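Local coordinates for protein dienelactone hydrolase (Anabaena variabilis, PDB 2O2G) that probably acts as a hydrolase of the dienelactone hydrolase family, built on the alpha/beta-hydrolase fold, at residues R52-L65 with L207-M219. Residues are numbered along the deposited sequence; the frame is centred on the assembly and turned at random.
With SO4 (sulfate ion), chain B.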
loop_
_atom_site.group_PDB
_atom_site.type_symbol
_atom_site.label_atom_id
_atom_site.label_comp_id
_atom_site.label_asym_id
_atom_site.label_seq_id
_atom_site.Cartn_x
_atom_site.Cartn_y
_atom_site.Cartn_z
ATOM N N ARG A 52 7.624 3.528 -9.390
ATOM C CA ARG A 52 7.039 4.460 -8.438
ATOM C C ARG A 52 7.060 3.937 -7.030
ATOM O O ARG A 52 7.461 4.644 -6.109
ATOM C CB ARG A 52 5.619 4.784 -8.836
ATOM C CG ARG A 52 5.597 5.681 -10.025
ATOM C CD ARG A 52 4.217 6.028 -10.407
ATOM N NE ARG A 52 3.489 4.891 -10.932
ATOM C CZ ARG A 52 3.639 4.411 -12.152
ATOM N NH1 ARG A 52 4.527 4.923 -12.987
ATOM N NH2 ARG A 52 2.909 3.393 -12.547
ATOM N N ASN A 53 6.610 2.698 -6.858
ATOM C CA ASN A 53 6.632 2.073 -5.550
ATOM C C ASN A 53 8.074 1.744 -5.100
ATOM O O ASN A 53 8.372 1.802 -3.922
ATOM C CB ASN A 53 5.718 0.849 -5.531
ATOM C CG ASN A 53 4.230 1.216 -5.822
ATOM O OD1 ASN A 53 3.796 2.373 -5.658
ATOM N ND2 ASN A 53 3.466 0.230 -6.258
ATOM N N ARG A 54 8.960 1.405 -6.025
ATOM C CA ARG A 54 10.354 1.146 -5.645
ATOM C C ARG A 54 11.041 2.438 -5.134
ATOM O O ARG A 54 11.793 2.413 -4.140
ATOM C CB ARG A 54 11.146 0.535 -6.792
ATOM C CG ARG A 54 10.895 -0.979 -7.003
ATOM C CD ARG A 54 11.915 -1.601 -7.966
ATOM N NE ARG A 54 13.327 -1.381 -7.588
ATOM C CZ ARG A 54 14.067 -2.175 -6.803
ATOM N NH1 ARG A 54 13.552 -3.261 -6.233
ATOM N NH2 ARG A 54 15.340 -1.862 -6.557
ATOM N N TYR A 55 10.797 3.555 -5.824
ATOM C CA TYR A 55 11.295 4.857 -5.363
ATOM C C TYR A 55 10.782 5.173 -3.968
ATOM O O TYR A 55 11.554 5.501 -3.075
ATOM C CB TYR A 55 10.892 5.994 -6.339
ATOM C CG TYR A 55 11.294 7.338 -5.773
ATOM C CD1 TYR A 55 12.639 7.742 -5.773
ATOM C CD2 TYR A 55 10.347 8.164 -5.154
ATOM C CE1 TYR A 55 13.017 8.952 -5.211
ATOM C CE2 TYR A 55 10.703 9.364 -4.604
ATOM C CZ TYR A 55 12.041 9.759 -4.625
ATOM O OH TYR A 55 12.384 10.977 -4.069
ATOM N N VAL A 56 9.460 5.101 -3.763
ATOM C CA VAL A 56 8.915 5.356 -2.449
ATOM C C VAL A 56 9.543 4.398 -1.400
ATOM O O VAL A 56 9.894 4.824 -0.321
ATOM C CB VAL A 56 7.348 5.229 -2.399
ATOM C CG1 VAL A 56 6.862 5.425 -1.011
ATOM C CG2 VAL A 56 6.687 6.260 -3.313
ATOM N N ALA A 57 9.694 3.111 -1.753
ATOM C CA ALA A 57 10.219 2.123 -0.850
ATOM C C ALA A 57 11.620 2.483 -0.412
ATOM O O ALA A 57 11.934 2.345 0.759
ATOM C CB ALA A 57 10.188 0.744 -1.475
ATOM N N GLU A 58 12.437 2.950 -1.349
ATOM C CA GLU A 58 13.812 3.348 -1.052
ATOM C C GLU A 58 13.830 4.548 -0.121
ATOM O O GLU A 58 14.745 4.702 0.673
ATOM C CB GLU A 58 14.567 3.604 -2.369
ATOM C CG GLU A 58 14.828 2.273 -3.098
ATOM C CD GLU A 58 15.039 2.339 -4.636
ATOM O OE1 GLU A 58 14.781 3.400 -5.270
ATOM O OE2 GLU A 58 15.429 1.277 -5.213
ATOM N N VAL A 59 12.824 5.405 -0.214
ATOM C CA VAL A 59 12.734 6.571 0.687
ATOM C C VAL A 59 12.363 6.111 2.105
ATOM O O VAL A 59 12.982 6.528 3.074
ATOM C CB VAL A 59 11.732 7.633 0.161
ATOM C CG1 VAL A 59 11.613 8.782 1.134
ATOM C CG2 VAL A 59 12.189 8.151 -1.175
ATOM N N LEU A 60 11.401 5.192 2.214
ATOM C CA LEU A 60 10.997 4.630 3.508
ATOM C C LEU A 60 12.180 3.881 4.145
ATOM O O LEU A 60 12.484 4.050 5.336
ATOM C CB LEU A 60 9.789 3.689 3.347
ATOM C CG LEU A 60 8.530 4.317 2.709
ATOM C CD1 LEU A 60 7.425 3.282 2.505
ATOM C CD2 LEU A 60 8.000 5.460 3.544
ATOM N N GLN A 61 12.853 3.058 3.357
ATOM C CA GLN A 61 14.041 2.325 3.863
ATOM C C GLN A 61 15.080 3.279 4.456
ATOM O O GLN A 61 15.677 2.999 5.486
ATOM C CB GLN A 61 14.681 1.525 2.740
ATOM C CG GLN A 61 13.849 0.346 2.231
ATOM C CD GLN A 61 14.249 -0.091 0.846
ATOM O OE1 GLN A 61 15.367 0.169 0.391
ATOM N NE2 GLN A 61 13.344 -0.756 0.159
ATOM N N GLN A 62 15.346 4.372 3.752
ATOM C CA GLN A 62 16.304 5.386 4.183
ATOM C C GLN A 62 15.903 6.035 5.517
ATOM O O GLN A 62 16.749 6.488 6.260
ATOM C CB GLN A 62 16.461 6.461 3.099
ATOM C CG GLN A 62 17.374 6.037 1.911
ATOM C CD GLN A 62 17.358 7.007 0.691
ATOM O OE1 GLN A 62 16.596 7.986 0.631
ATOM N NE2 GLN A 62 18.215 6.710 -0.291
ATOM N N ALA A 63 14.602 6.097 5.803
ATOM C CA ALA A 63 14.139 6.619 7.064
ATOM C C ALA A 63 14.181 5.521 8.143
ATOM O O ALA A 63 13.950 5.810 9.306
ATOM C CB ALA A 63 12.742 7.217 6.911
ATOM N N GLY A 64 14.453 4.269 7.757
ATOM C CA GLY A 64 14.569 3.143 8.704
ATOM C C GLY A 64 13.368 2.209 8.801
ATOM O O GLY A 64 13.252 1.452 9.768
ATOM N N LEU A 65 12.460 2.287 7.818
ATOM C CA LEU A 65 11.305 1.417 7.722
ATOM C C LEU A 65 11.575 0.239 6.825
ATOM O O LEU A 65 12.190 0.396 5.751
ATOM C CB LEU A 65 10.123 2.158 7.104
ATOM C CG LEU A 65 9.416 3.157 8.030
ATOM C CD1 LEU A 65 8.637 4.198 7.226
ATOM C CD2 LEU A 65 8.514 2.423 9.053
ATOM N N LEU A 207 6.300 12.888 -6.931
ATOM C CA LEU A 207 6.508 11.570 -6.314
ATOM C C LEU A 207 7.346 11.667 -5.064
ATOM O O LEU A 207 7.046 10.992 -4.075
ATOM C CB LEU A 207 7.115 10.569 -7.288
ATOM C CG LEU A 207 7.085 9.098 -6.852
ATOM C CD1 LEU A 207 5.653 8.627 -6.759
ATOM C CD2 LEU A 207 7.853 8.221 -7.838
ATOM N N THR A 208 8.337 12.548 -5.078
ATOM C CA THR A 208 9.151 12.762 -3.903
ATOM C C THR A 208 8.266 13.206 -2.719
ATOM O O THR A 208 8.414 12.692 -1.618
ATOM C CB THR A 208 10.259 13.754 -4.198
ATOM O OG1 THR A 208 11.121 13.164 -5.182
ATOM C CG2 THR A 208 11.055 14.082 -2.940
ATOM N N ALA A 209 7.362 14.157 -2.961
ATOM C CA ALA A 209 6.434 14.619 -1.939
ATOM C C ALA A 209 5.579 13.480 -1.417
ATOM O O ALA A 209 5.308 13.391 -0.240
ATOM C CB ALA A 209 5.541 15.742 -2.487
ATOM N N VAL A 210 5.095 12.636 -2.304
ATOM C CA VAL A 210 4.332 11.486 -1.864
ATOM C C VAL A 210 5.160 10.641 -0.886
ATOM O O VAL A 210 4.669 10.244 0.174
ATOM C CB VAL A 210 3.850 10.629 -3.045
ATOM C CG1 VAL A 210 3.267 9.307 -2.552
ATOM C CG2 VAL A 210 2.830 11.398 -3.837
ATOM N N ALA A 211 6.400 10.351 -1.245
ATOM C CA ALA A 211 7.274 9.549 -0.387
ATOM C C ALA A 211 7.578 10.227 0.945
ATOM O O ALA A 211 7.610 9.561 2.023
ATOM C CB ALA A 211 8.521 9.285 -1.084
ATOM N N GLN A 212 7.813 11.538 0.879
ATOM C CA GLN A 212 8.119 12.269 2.084
ATOM C C GLN A 212 6.894 12.217 3.040
ATOM O O GLN A 212 7.032 11.950 4.223
ATOM C CB GLN A 212 8.549 13.710 1.784
ATOM C CG GLN A 212 9.945 13.919 1.084
ATOM C CD GLN A 212 10.161 15.380 0.621
ATOM O OE1 GLN A 212 9.269 15.994 0.009
ATOM N NE2 GLN A 212 11.351 15.918 0.872
ATOM N N LEU A 213 5.712 12.495 2.522
ATOM C CA LEU A 213 4.478 12.448 3.319
ATOM C C LEU A 213 4.192 11.078 3.880
ATOM O O LEU A 213 3.739 10.957 5.024
ATOM C CB LEU A 213 3.286 12.902 2.455
ATOM C CG LEU A 213 3.357 14.382 2.051
ATOM C CD1 LEU A 213 2.564 14.679 0.785
ATOM C CD2 LEU A 213 2.908 15.234 3.215
ATOM N N ALA A 214 4.438 10.049 3.069
ATOM C CA ALA A 214 4.238 8.683 3.501
ATOM C C ALA A 214 5.247 8.334 4.608
ATOM O O ALA A 214 4.865 7.780 5.627
ATOM C CB ALA A 214 4.348 7.702 2.296
ATOM N N SER A 215 6.515 8.672 4.428
ATOM C CA SER A 215 7.507 8.436 5.451
ATOM C C SER A 215 7.116 9.064 6.804
ATOM O O SER A 215 7.150 8.386 7.832
ATOM C CB SER A 215 8.864 8.970 5.030
ATOM O OG SER A 215 9.813 8.669 6.014
ATOM N N GLU A 216 6.750 10.341 6.809
ATOM C CA GLU A 216 6.312 11.028 8.049
ATOM C C GLU A 216 5.180 10.276 8.736
ATOM O O GLU A 216 5.170 10.094 9.965
ATOM C CB GLU A 216 5.841 12.469 7.745
ATOM C CG GLU A 216 7.038 13.353 7.516
ATOM C CD GLU A 216 6.700 14.700 6.946
ATOM O OE1 GLU A 216 5.635 14.840 6.311
ATOM O OE2 GLU A 216 7.540 15.612 7.133
ATOM N N TRP A 217 4.224 9.834 7.934
ATOM C CA TRP A 217 3.066 9.127 8.461
ATOM C C TRP A 217 3.428 7.790 9.078
ATOM O O TRP A 217 3.024 7.499 10.223
ATOM C CB TRP A 217 2.018 8.925 7.367
ATOM C CG TRP A 217 0.648 8.525 7.827
ATOM C CD1 TRP A 217 0.114 7.270 7.810
ATOM C CD2 TRP A 217 -0.395 9.392 8.297
ATOM N NE1 TRP A 217 -1.155 7.296 8.276
ATOM C CE2 TRP A 217 -1.510 8.584 8.573
ATOM C CE3 TRP A 217 -0.485 10.773 8.521
ATOM C CZ2 TRP A 217 -2.724 9.104 9.057
ATOM C CZ3 TRP A 217 -1.666 11.296 8.996
ATOM C CH2 TRP A 217 -2.795 10.455 9.249
ATOM N N PHE A 218 4.160 6.977 8.321
ATOM C CA PHE A 218 4.534 5.624 8.786
ATOM C C PHE A 218 5.475 5.695 9.973
ATOM O O PHE A 218 5.377 4.899 10.922
ATOM C CB PHE A 218 5.159 4.822 7.632
ATOM C CG PHE A 218 4.176 4.432 6.557
ATOM C CD1 PHE A 218 2.984 3.819 6.880
ATOM C CD2 PHE A 218 4.463 4.639 5.221
ATOM C CE1 PHE A 218 2.125 3.413 5.904
ATOM C CE2 PHE A 218 3.582 4.217 4.236
ATOM C CZ PHE A 218 2.420 3.644 4.577
HETATM N N MSE A 219 6.407 6.648 9.957
HETATM C CA MSE A 219 7.318 6.763 11.085
HETATM C C MSE A 219 6.558 7.061 12.368
HETATM O O MSE A 219 6.871 6.509 13.441
HETATM C CB MSE A 219 8.399 7.798 10.785
HETATM C CG MSE A 219 9.354 7.298 9.725
HETATM SE SE MSE A 219 10.494 5.925 10.453
HETATM C CE MSE A 219 11.335 7.113 11.622
HETATM S S SO4 B . 1.707 1.833 -9.519
HETATM O O1 SO4 B . 1.644 0.733 -8.575
HETATM O O2 SO4 B . 2.237 1.284 -10.734
HETATM O O3 SO4 B . 2.690 2.770 -9.009
HETATM O O4 SO4 B . 0.417 2.485 -9.712
#
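V56 and A211 are the nearest CA pair of the two helices, 5.0 Å, and the segment axes approach to 9.1 Å and cross at -42°. A211, with only a CB, is consistent with so close an approach: its CB meets V59 CB at 3.8 Å and also touches V56. L60 is a knob in the hole formed by A211, A214, S215 and F218; its CD2 lies 3.6 Å from S215 CA and reaches the F218 ring at the edge. Toward the N-terminal ends, the Y55 ring, swung out with CG anti to the backbone N (chi1 174°), slides past L207, and the hydroxyls Y55 OH and T208 OG1 share a hydrogen bond of 2.8 Å. Both helices pack on the same face of the central sheet of an alpha/beta-hydrolase fold, L60 and F218 resting on strand 36-41. At the far end, beyond the Schellman motif at G64, L65 CD1 packs on F218 CB at 3.6 Å. R52 crosses L207 at about a right angle, CG against CD2, then bends at chi3 (-69°) to give bent hydrogen bonds from NE to sulfate O3 (3.0 Å) and from NH2 to sulfate O2 (2.9 Å). Cut back to an alanine, this position would probably leave the sulfate without those two donors, R145 among those remaining, and uncover part of L207.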